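Local coordinates for hypothetical protein, GDSL-like Lipase/Acylhydrolase family protein (PDB 4M8K), which probably hydrolyses ester bonds of a substrate not yet identified, as a GDSL-like lipase or acylhydrolase, at residues 27-32 / 81-86; 43-48 / 201-206; 85-90 / 121-126; 116-121 / 167-172. One frame throughout, in Å; residues are numbered along the deposited sequence.

Contact 1 of 4, residues 27-32 / 81-86; sequences GDSYST and SYSGST. With ACT (acetate ion), chain C.
S29 and G84, one from each segment, close on the same oxygen of a bound acetate: the bond from G84 N to OXT is 2.8 Å and that from S29 N to OXT is 3.1 Å. The hydroxyl OG of S29, swung to the side of its own backbone N (chi1 -69°), gives a short bond of 2.5 Å to the other acetate oxygen, O. This is consistent with the GDSL family scheme, in which the signature serine is the nucleophile and such N-H groups form an oxyanion hole. Away from the acetate, Y82 N donates to G27 O at 3.1 Å, approaching from above the carbonyl plane. Two bonds from S85, one from N and one from OG, grip Y82 O and brace the type II turn that carries G84. An Asx turn fixes D28, whose OD1 takes Y30 N, while OD2 reaches S85 O through a water. Apolar contact completes the join, CG2 of T32 lying 3.7 Å from S81 CB; S81 OG turns instead to N79. Both segments leave the C-terminal ends of adjacent parallel strands, 22-27 and 75-81, with helix 121-126 against D28 and T86 and strand 205-206 against S29 and Y30.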
# COMPACT_ATOMS: atom_id res chain seq x y z
N GLY A 27 -1.09 3.38 0.97
CA GLY A 27 0.04 2.78 1.71
C GLY A 27 0.12 3.12 3.16
O GLY A 27 -0.73 3.85 3.76
N ASP A 28 1.18 2.58 3.74
CA ASP A 28 1.56 2.80 5.11
C ASP A 28 2.95 3.52 5.15
O ASP A 28 3.33 4.16 4.18
CB ASP A 28 1.52 1.49 5.89
CG ASP A 28 2.48 0.43 5.33
OD1 ASP A 28 3.51 0.77 4.69
OD2 ASP A 28 2.16 -0.76 5.49
N SER A 29 3.70 3.40 6.25
CA SER A 29 5.01 4.09 6.38
C SER A 29 5.93 3.82 5.21
O SER A 29 6.74 4.68 4.87
CB SER A 29 5.78 3.65 7.61
OG SER A 29 5.23 4.06 8.84
N TYR A 30 5.85 2.62 4.61
CA TYR A 30 6.83 2.19 3.59
C TYR A 30 6.71 3.07 2.32
O TYR A 30 7.64 3.18 1.51
CB TYR A 30 6.64 0.72 3.17
CG TYR A 30 7.28 -0.36 4.03
CD1 TYR A 30 7.33 -0.25 5.41
CD2 TYR A 30 7.78 -1.52 3.45
CE1 TYR A 30 7.91 -1.25 6.19
CE2 TYR A 30 8.33 -2.52 4.21
CZ TYR A 30 8.39 -2.39 5.59
OH TYR A 30 8.99 -3.38 6.37
N SER A 31 5.56 3.71 2.18
CA SER A 31 5.23 4.54 1.01
C SER A 31 5.07 6.03 1.38
O SER A 31 4.55 6.83 0.59
CB SER A 31 3.97 3.97 0.35
OG SER A 31 4.20 2.64 -0.09
N THR A 32 5.52 6.40 2.58
CA THR A 32 5.43 7.79 3.03
C THR A 32 6.72 8.55 2.81
O THR A 32 7.79 7.97 2.77
CB THR A 32 5.08 8.00 4.55
OG1 THR A 32 6.11 7.45 5.42
CG2 THR A 32 3.71 7.44 4.87
N SER A 81 -0.68 7.68 1.77
CA SER A 81 0.06 6.79 2.64
C SER A 81 0.14 7.41 4.01
O SER A 81 0.24 8.62 4.15
CB SER A 81 1.44 6.44 2.06
OG SER A 81 1.36 5.74 0.79
N TYR A 82 0.11 6.54 5.03
CA TYR A 82 -0.15 6.89 6.41
C TYR A 82 0.56 5.90 7.33
O TYR A 82 0.20 4.72 7.41
CB TYR A 82 -1.65 6.87 6.66
CG TYR A 82 -2.18 7.55 7.93
CD1 TYR A 82 -1.64 7.31 9.19
CD2 TYR A 82 -3.27 8.42 7.85
CE1 TYR A 82 -2.14 7.95 10.34
CE2 TYR A 82 -3.77 9.06 8.98
CZ TYR A 82 -3.21 8.80 10.23
OH TYR A 82 -3.75 9.40 11.34
N SER A 83 1.53 6.43 8.08
CA SER A 83 2.38 5.63 8.98
C SER A 83 1.61 4.87 10.02
O SER A 83 0.77 5.42 10.70
CB SER A 83 3.35 6.53 9.74
OG SER A 83 4.27 7.08 8.88
N GLY A 84 1.90 3.58 10.14
CA GLY A 84 1.25 2.79 11.17
C GLY A 84 -0.14 2.33 10.77
O GLY A 84 -0.73 1.47 11.44
N SER A 85 -0.67 2.83 9.65
CA SER A 85 -2.08 2.51 9.31
C SER A 85 -2.25 1.04 8.83
O SER A 85 -1.39 0.46 8.17
CB SER A 85 -2.68 3.43 8.24
OG SER A 85 -1.98 3.31 6.99
N THR A 86 -3.35 0.46 9.28
CA THR A 86 -3.73 -0.91 9.03
C THR A 86 -4.75 -1.02 7.94
O THR A 86 -5.49 -0.08 7.66
CB THR A 86 -4.39 -1.52 10.30
OG1 THR A 86 -5.33 -0.58 10.80
CG2 THR A 86 -3.36 -1.83 11.36
C ACT C . 4.50 1.12 9.10
O ACT C . 5.35 1.72 9.78
OXT ACT C . 3.45 1.70 8.79
CH3 ACT C . 4.71 -0.28 8.62
O HOH W 1 -0.08 -1.69 6.82

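Contact 2 of 4, residues 43-48 / 201-206; sequences LCWYGV and KQWGHP. With ACT (acetate ion), chain C.
W45 and H205 make the tight half of this contact, a face-to-face stack of the imidazole on the five-membered part of the indole, with ring centroids 3.7 Å apart and planes inclined by 20°. CB of H205 continues the overlap as a CH-pi contact, 3.8 Å from the centroid of the six-membered ring. W45 is itself backed by its neighbour, its CE3 sitting over the centre of the Y46 ring. From that ring Y46 OH sends a 2.6 Å bond to P206 O, in the carbonyl plane and on a lone pair, so the tyrosine is fixed at its far end too. The other side is looser: exposed in the type I' turn, W203 brings O within 3.6 Å of W45 CZ2 and its nearest side-chain atom, CB, to 4.0 Å of it. Its backbone matters more, since H205 ND1 donates to W203 O at 2.7 Å, close to the imidazole plane. The other ring nitrogen, NE2, gives a 2.8 Å bond to acetate O at the ring edge. Sharing acetate O with S29 OG, H205 is consistent with the histidine of a GDSL hydrolase active site, held here by a main-chain carbonyl where an aspartate commonly serves.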
# COMPACT_ATOMS: atom_id res chain seq x y z
N LEU A 43 0.28 10.82 8.76
CA LEU A 43 1.56 10.58 9.42
C LEU A 43 2.56 9.98 8.46
O LEU A 43 2.23 9.12 7.63
CB LEU A 43 1.40 9.67 10.64
CG LEU A 43 0.52 10.24 11.75
CD1 LEU A 43 0.43 9.22 12.89
CD2 LEU A 43 1.01 11.59 12.26
N CYS A 44 3.78 10.45 8.58
CA CYS A 44 4.92 9.94 7.78
C CYS A 44 6.02 9.33 8.64
O CYS A 44 6.17 9.68 9.79
CB CYS A 44 5.49 11.10 6.99
SG CYS A 44 4.39 11.71 5.68
N TRP A 45 6.84 8.46 8.06
CA TRP A 45 7.95 7.84 8.72
C TRP A 45 9.27 8.40 8.21
O TRP A 45 10.19 8.56 8.98
CB TRP A 45 7.88 6.33 8.49
CG TRP A 45 8.69 5.50 9.46
CD1 TRP A 45 8.26 4.98 10.62
CD2 TRP A 45 10.05 5.04 9.28
NE1 TRP A 45 9.26 4.25 11.19
CE2 TRP A 45 10.35 4.24 10.37
CE3 TRP A 45 11.02 5.21 8.27
CZ2 TRP A 45 11.62 3.67 10.54
CZ3 TRP A 45 12.22 4.61 8.41
CH2 TRP A 45 12.55 3.88 9.55
N TYR A 46 9.34 8.70 6.92
CA TYR A 46 10.57 9.24 6.31
C TYR A 46 10.54 10.76 6.14
O TYR A 46 9.55 11.33 5.78
CB TYR A 46 10.76 8.62 4.93
CG TYR A 46 10.95 7.11 4.90
CD1 TYR A 46 12.23 6.57 5.01
CD2 TYR A 46 9.88 6.22 4.75
CE1 TYR A 46 12.43 5.18 5.00
CE2 TYR A 46 10.09 4.84 4.73
CZ TYR A 46 11.35 4.33 4.83
OH TYR A 46 11.58 2.97 4.78
N GLY A 47 11.69 11.39 6.34
CA GLY A 47 11.83 12.82 6.10
C GLY A 47 11.15 13.75 7.09
O GLY A 47 10.95 14.92 6.76
N VAL A 48 10.84 13.27 8.30
CA VAL A 48 10.07 14.06 9.25
C VAL A 48 11.05 14.88 10.12
O VAL A 48 11.82 14.33 10.88
CB VAL A 48 9.19 13.20 10.16
CG1 VAL A 48 8.46 14.06 11.17
CG2 VAL A 48 8.18 12.36 9.36
N LYS A 201 16.11 -3.90 5.05
CA LYS A 201 15.45 -3.00 5.97
C LYS A 201 16.36 -2.51 7.09
O LYS A 201 17.24 -3.20 7.56
CB LYS A 201 14.22 -3.64 6.58
CG LYS A 201 13.10 -4.02 5.58
CD LYS A 201 12.11 -5.07 6.11
CE LYS A 201 11.28 -5.65 4.96
NZ LYS A 201 10.34 -6.69 5.38
N GLN A 202 16.07 -1.30 7.53
CA GLN A 202 16.70 -0.71 8.70
C GLN A 202 15.59 -0.16 9.56
O GLN A 202 14.76 0.59 9.09
CB GLN A 202 17.63 0.39 8.27
CG GLN A 202 18.76 -0.17 7.41
CD GLN A 202 19.62 0.89 6.78
OE1 GLN A 202 19.33 2.06 6.87
NE2 GLN A 202 20.69 0.46 6.14
N TRP A 203 15.60 -0.51 10.84
CA TRP A 203 14.52 -0.11 11.75
C TRP A 203 13.19 -0.52 11.21
O TRP A 203 12.20 0.23 11.33
CB TRP A 203 14.54 1.39 12.07
CG TRP A 203 15.25 1.72 13.31
CD1 TRP A 203 16.18 0.96 13.97
CD2 TRP A 203 15.06 2.90 14.10
NE1 TRP A 203 16.58 1.61 15.11
CE2 TRP A 203 15.90 2.79 15.22
CE3 TRP A 203 14.22 4.02 13.98
CZ2 TRP A 203 16.00 3.80 16.20
CZ3 TRP A 203 14.31 5.03 14.95
CH2 TRP A 203 15.20 4.91 16.04
N GLY A 204 13.16 -1.72 10.62
CA GLY A 204 11.90 -2.37 10.17
C GLY A 204 11.28 -1.76 8.93
O GLY A 204 10.17 -2.20 8.47
N HIS A 205 12.01 -0.85 8.30
CA HIS A 205 11.51 -0.17 7.09
C HIS A 205 12.55 -0.12 5.98
O HIS A 205 13.73 -0.18 6.24
CB HIS A 205 11.05 1.22 7.46
CG HIS A 205 9.95 1.23 8.48
ND1 HIS A 205 10.15 0.88 9.78
CD2 HIS A 205 8.63 1.53 8.38
CE1 HIS A 205 9.04 1.02 10.47
NE2 HIS A 205 8.08 1.37 9.63
N PRO A 206 12.11 -0.06 4.73
CA PRO A 206 13.18 -0.21 3.71
C PRO A 206 14.24 0.88 3.76
O PRO A 206 13.95 2.05 4.08
CB PRO A 206 12.41 -0.17 2.40
CG PRO A 206 11.04 -0.66 2.74
CD PRO A 206 10.77 -0.08 4.12
C ACT C . 4.50 1.12 9.10
O ACT C . 5.35 1.72 9.78
OXT ACT C . 3.45 1.70 8.79
CH3 ACT C . 4.71 -0.28 8.62

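Contact 3 of 4, residues 85-90 / 121-126; sequences STVCHT and TNDSWA. With ACT (acetate ion), chain C.
The carboxylate of D123 meets the backbone of V87 and C88 edge-on, each oxygen using the lone pair on the side of its twin. OD1 takes V87 N at 2.8 Å, while OD2 takes C88 N at 2.9 Å in an almost straight bond (175° at the hydrogen). The aliphatic carbons of the loop crowd the same group, with CB of T86 and CB of V87 each 3.6 Å from OD2. A second flat group, the amide of N122, is divided between three partners: ND2 donates to S85 O at 2.9 Å, from above the carbonyl plane, and to acetate OXT at 2.7 Å, while OD1 is engaged by the hydroxyl of Y92. With three bonds fixing it, the amide has little freedom to flip. Further along the helix, the indole of W125 carries CG2 of T121 over the centre of one face and comes near the acetate methyl.

Outside these groups, CG2 of T86 packs across CB of N122, and T86 OG1 closes the loop on itself with a bond to C88 O. Replacing D123 by an alanine would probably strand the two buried N-H groups of V87 and C88 and let the loop drift from the helix. A water shared by S85 O and N122 N joins the helix start to the loop as well. The asparagine of a Gly-Thr-Asn-Asp sequence, placed beside the bound acetate, fits the third donor of the oxyanion hole in GDSL hydrolases, and the aspartate after it ties that corner to the loop following G84.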
# COMPACT_ATOMS: atom_id res chain seq x y z
N SER A 85 -0.67 2.83 9.65
CA SER A 85 -2.08 2.51 9.31
C SER A 85 -2.25 1.04 8.83
O SER A 85 -1.39 0.46 8.17
CB SER A 85 -2.68 3.43 8.24
OG SER A 85 -1.98 3.31 6.99
N THR A 86 -3.35 0.46 9.28
CA THR A 86 -3.73 -0.91 9.03
C THR A 86 -4.75 -1.02 7.94
O THR A 86 -5.49 -0.08 7.66
CB THR A 86 -4.39 -1.52 10.30
OG1 THR A 86 -5.33 -0.58 10.80
CG2 THR A 86 -3.36 -1.83 11.36
N VAL A 87 -4.84 -2.18 7.32
CA VAL A 87 -5.92 -2.44 6.40
C VAL A 87 -7.26 -2.50 7.13
O VAL A 87 -8.24 -1.90 6.68
CB VAL A 87 -5.69 -3.77 5.69
CG1 VAL A 87 -6.92 -4.20 4.91
CG2 VAL A 87 -4.47 -3.65 4.79
N CYS A 88 -7.32 -3.27 8.22
CA CYS A 88 -8.53 -3.43 8.99
C CYS A 88 -8.64 -2.31 10.06
O CYS A 88 -7.66 -1.54 10.28
CB CYS A 88 -8.62 -4.84 9.64
SG CYS A 88 -7.52 -5.11 11.04
N HIS A 89 -9.78 -2.26 10.76
CA HIS A 89 -10.00 -1.21 11.77
C HIS A 89 -9.32 -1.45 13.11
O HIS A 89 -9.38 -0.60 13.97
CB HIS A 89 -11.48 -1.01 12.03
CG HIS A 89 -12.27 -0.57 10.85
ND1 HIS A 89 -11.87 0.46 10.03
CD2 HIS A 89 -13.47 -0.98 10.38
CE1 HIS A 89 -12.79 0.67 9.11
NE2 HIS A 89 -13.78 -0.18 9.32
N THR A 90 -8.70 -2.61 13.31
CA THR A 90 -7.98 -2.86 14.55
C THR A 90 -6.55 -2.38 14.46
O THR A 90 -5.76 -2.90 13.69
CB THR A 90 -7.91 -4.37 14.91
OG1 THR A 90 -9.23 -4.94 14.94
CG2 THR A 90 -7.19 -4.58 16.25
N THR A 121 1.41 -4.75 6.61
CA THR A 121 2.49 -4.81 7.61
C THR A 121 2.00 -4.49 9.04
O THR A 121 2.31 -5.18 10.00
CB THR A 121 3.67 -3.91 7.21
OG1 THR A 121 4.23 -4.38 6.00
CG2 THR A 121 4.74 -3.94 8.29
N ASN A 122 1.23 -3.43 9.20
CA ASN A 122 0.75 -3.07 10.51
C ASN A 122 -0.30 -4.06 11.05
O ASN A 122 -0.33 -4.34 12.25
CB ASN A 122 0.23 -1.64 10.49
CG ASN A 122 1.35 -0.63 10.31
OD1 ASN A 122 2.29 -0.56 11.12
ND2 ASN A 122 1.27 0.15 9.24
N ASP A 123 -1.13 -4.61 10.17
CA ASP A 123 -2.07 -5.65 10.61
C ASP A 123 -1.30 -6.82 11.21
O ASP A 123 -1.66 -7.36 12.26
CB ASP A 123 -2.97 -6.12 9.47
CG ASP A 123 -3.73 -4.97 8.82
OD1 ASP A 123 -3.07 -4.14 8.12
OD2 ASP A 123 -4.99 -4.82 9.04
N SER A 124 -0.18 -7.17 10.56
CA SER A 124 0.70 -8.25 11.06
C SER A 124 1.39 -7.87 12.35
O SER A 124 1.31 -8.59 13.34
CB SER A 124 1.71 -8.61 10.00
OG SER A 124 2.38 -9.81 10.33
N TRP A 125 2.07 -6.73 12.36
CA TRP A 125 2.81 -6.34 13.54
C TRP A 125 1.91 -6.05 14.72
O TRP A 125 2.31 -6.29 15.83
CB TRP A 125 3.61 -5.12 13.28
CG TRP A 125 4.75 -5.27 12.34
CD1 TRP A 125 5.25 -6.41 11.81
CD2 TRP A 125 5.60 -4.21 11.89
NE1 TRP A 125 6.35 -6.13 11.01
CE2 TRP A 125 6.58 -4.78 11.05
CE3 TRP A 125 5.60 -2.83 12.08
CZ2 TRP A 125 7.56 -4.01 10.40
CZ3 TRP A 125 6.57 -2.05 11.44
CH2 TRP A 125 7.56 -2.65 10.63
N ALA A 126 0.70 -5.54 14.50
CA ALA A 126 -0.20 -5.27 15.63
C ALA A 126 -0.99 -6.47 16.12
O ALA A 126 -1.62 -6.39 17.17
CB ALA A 126 -1.17 -4.14 15.27
C ACT C . 4.50 1.12 9.10
O ACT C . 5.35 1.72 9.78
OXT ACT C . 3.45 1.70 8.79
CH3 ACT C . 4.71 -0.28 8.62
O HOH W 1 -0.08 -1.69 6.82

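Contact 4 of 4, residues 116-121 / 167-172; sequences LVFGGT and YNITNS
L116 opens the pairing by lying alongside Y167 on one face of the parallel sheet, its CD2 3.8 Å from Y167 CB. V117 provides both backbone bonds, its N donating to Y167 O at 2.8 Å and its O accepting from I169 N at 2.7 Å. V117 CG1, on the other sheet face from L116, approaches OD1 of N168, whose ND2 is bonded to N193. F118 extends its ring with CG anti to the backbone N (chi1 -167°), and CG2 of I169 sits over one face of that ring, 3.6 Å from the centroid and 5° off the normal. A serine here is likely to uncover that methyl and leave a gap where the ring packs on I169. Beyond F118 water replaces direct pairing: one molecule bridges G119 N to N168 OD1, and another joins G119 O to I169 O and N171 N. Past G120, which precedes the helix as its N-cap, T121 OG1 receives N171 ND2 at 3.0 Å; N171 OD1 goes to K201. Strands 114-118 and 165-170 adjoin inside the five-stranded sheet, helix 64-71 covering L116 and I169, helix 146-160 covering V117 and N168 on the other face, with helix 176-189 also on N168.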
# COMPACT_ATOMS: atom_id res chain seq x y z
N LEU A 116 -1.68 1.24 -6.70
CA LEU A 116 -0.78 0.37 -5.99
C LEU A 116 -1.13 0.36 -4.48
O LEU A 116 -0.96 1.36 -3.78
CB LEU A 116 0.66 0.80 -6.24
CG LEU A 116 1.04 1.02 -7.71
CD1 LEU A 116 2.45 1.57 -7.77
CD2 LEU A 116 0.92 -0.24 -8.57
N VAL A 117 -1.62 -0.79 -4.03
CA VAL A 117 -2.01 -1.03 -2.64
C VAL A 117 -0.84 -1.71 -1.96
O VAL A 117 -0.39 -2.77 -2.42
CB VAL A 117 -3.27 -1.93 -2.53
CG1 VAL A 117 -3.72 -2.04 -1.09
CG2 VAL A 117 -4.40 -1.36 -3.37
N PHE A 118 -0.33 -1.08 -0.89
CA PHE A 118 0.87 -1.57 -0.18
C PHE A 118 0.61 -1.51 1.33
O PHE A 118 1.08 -0.62 2.05
CB PHE A 118 2.07 -0.74 -0.61
CG PHE A 118 3.40 -1.27 -0.22
CD1 PHE A 118 3.56 -2.37 0.64
CD2 PHE A 118 4.52 -0.67 -0.75
CE1 PHE A 118 4.79 -2.83 0.92
CE2 PHE A 118 5.78 -1.15 -0.48
CZ PHE A 118 5.93 -2.22 0.38
N GLY A 119 -0.13 -2.49 1.81
CA GLY A 119 -0.54 -2.58 3.21
C GLY A 119 -0.50 -4.00 3.77
O GLY A 119 -0.17 -5.02 3.07
N GLY A 120 -0.80 -4.05 5.06
CA GLY A 120 -0.80 -5.31 5.80
C GLY A 120 0.31 -5.48 6.79
O GLY A 120 0.17 -6.24 7.75
N THR A 121 1.41 -4.75 6.61
CA THR A 121 2.49 -4.81 7.61
C THR A 121 2.00 -4.49 9.04
O THR A 121 2.31 -5.18 10.00
CB THR A 121 3.67 -3.91 7.21
OG1 THR A 121 4.23 -4.38 6.00
CG2 THR A 121 4.74 -3.94 8.29
N TYR A 167 -2.92 -3.20 -8.36
CA TYR A 167 -1.87 -4.13 -7.95
C TYR A 167 -1.70 -4.09 -6.45
O TYR A 167 -1.67 -2.99 -5.83
CB TYR A 167 -0.54 -3.73 -8.60
CG TYR A 167 -0.54 -3.84 -10.10
CD1 TYR A 167 -0.96 -2.79 -10.88
CD2 TYR A 167 -0.08 -4.98 -10.74
CE1 TYR A 167 -0.95 -2.88 -12.27
CE2 TYR A 167 -0.10 -5.10 -12.12
CZ TYR A 167 -0.55 -4.05 -12.88
OH TYR A 167 -0.53 -4.14 -14.26
N ASN A 168 -1.66 -5.27 -5.84
CA ASN A 168 -1.35 -5.39 -4.45
C ASN A 168 0.15 -5.68 -4.26
O ASN A 168 0.77 -6.41 -5.05
CB ASN A 168 -2.11 -6.52 -3.80
CG ASN A 168 -2.04 -6.45 -2.27
OD1 ASN A 168 -2.54 -5.49 -1.64
ND2 ASN A 168 -1.46 -7.46 -1.66
N ILE A 169 0.71 -5.11 -3.21
CA ILE A 169 2.13 -5.30 -2.92
C ILE A 169 2.24 -5.89 -1.51
O ILE A 169 1.84 -5.23 -0.53
CB ILE A 169 2.89 -4.00 -2.99
CG1 ILE A 169 2.87 -3.40 -4.40
CG2 ILE A 169 4.36 -4.20 -2.59
CD1 ILE A 169 3.43 -1.95 -4.42
N THR A 170 2.76 -7.12 -1.42
CA THR A 170 2.96 -7.84 -0.14
C THR A 170 4.39 -7.72 0.39
O THR A 170 5.35 -8.26 -0.19
CB THR A 170 2.57 -9.34 -0.26
OG1 THR A 170 1.19 -9.44 -0.61
CG2 THR A 170 2.79 -10.10 1.07
N ASN A 171 4.55 -6.97 1.47
CA ASN A 171 5.81 -6.92 2.19
C ASN A 171 6.35 -8.32 2.52
O ASN A 171 5.59 -9.26 2.77
CB ASN A 171 5.67 -6.13 3.49
CG ASN A 171 7.01 -5.71 4.08
OD1 ASN A 171 8.05 -5.84 3.45
ND2 ASN A 171 6.98 -5.23 5.31
N SER A 172 7.67 -8.43 2.55
CA SER A 172 8.31 -9.62 3.09
C SER A 172 8.21 -9.62 4.61
O SER A 172 7.99 -8.58 5.23
CB SER A 172 9.77 -9.66 2.65
OG SER A 172 10.42 -8.49 3.11
O HOH W 2 2.29 -5.22 2.22
O HOH W 3 -1.51 -4.45 0.50

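Strand 22-27 ends where contact 1 begins, and the contact closes a loop of 48 residues by joining 27-32 to 81-86. Segment 43-48 lies inside that loop, yet its partner 201-206 comes near the end of the chain, so contacts 1 and 2 cross. Contact 3 starts on residues 85 and 86, where contact 1 finishes, and brings the loop after strand 75-81 to helix 121-126. Contact 4 crosses it, pairing 116-121 with 167-172 and sharing T121; both nest within the span of contact 2. Contacts 1, 2 and 3 converge on one acetate from loops, a helix start and a hairpin strand, while contact 4 pairs two neighbouring interior strands of the parallel sheet.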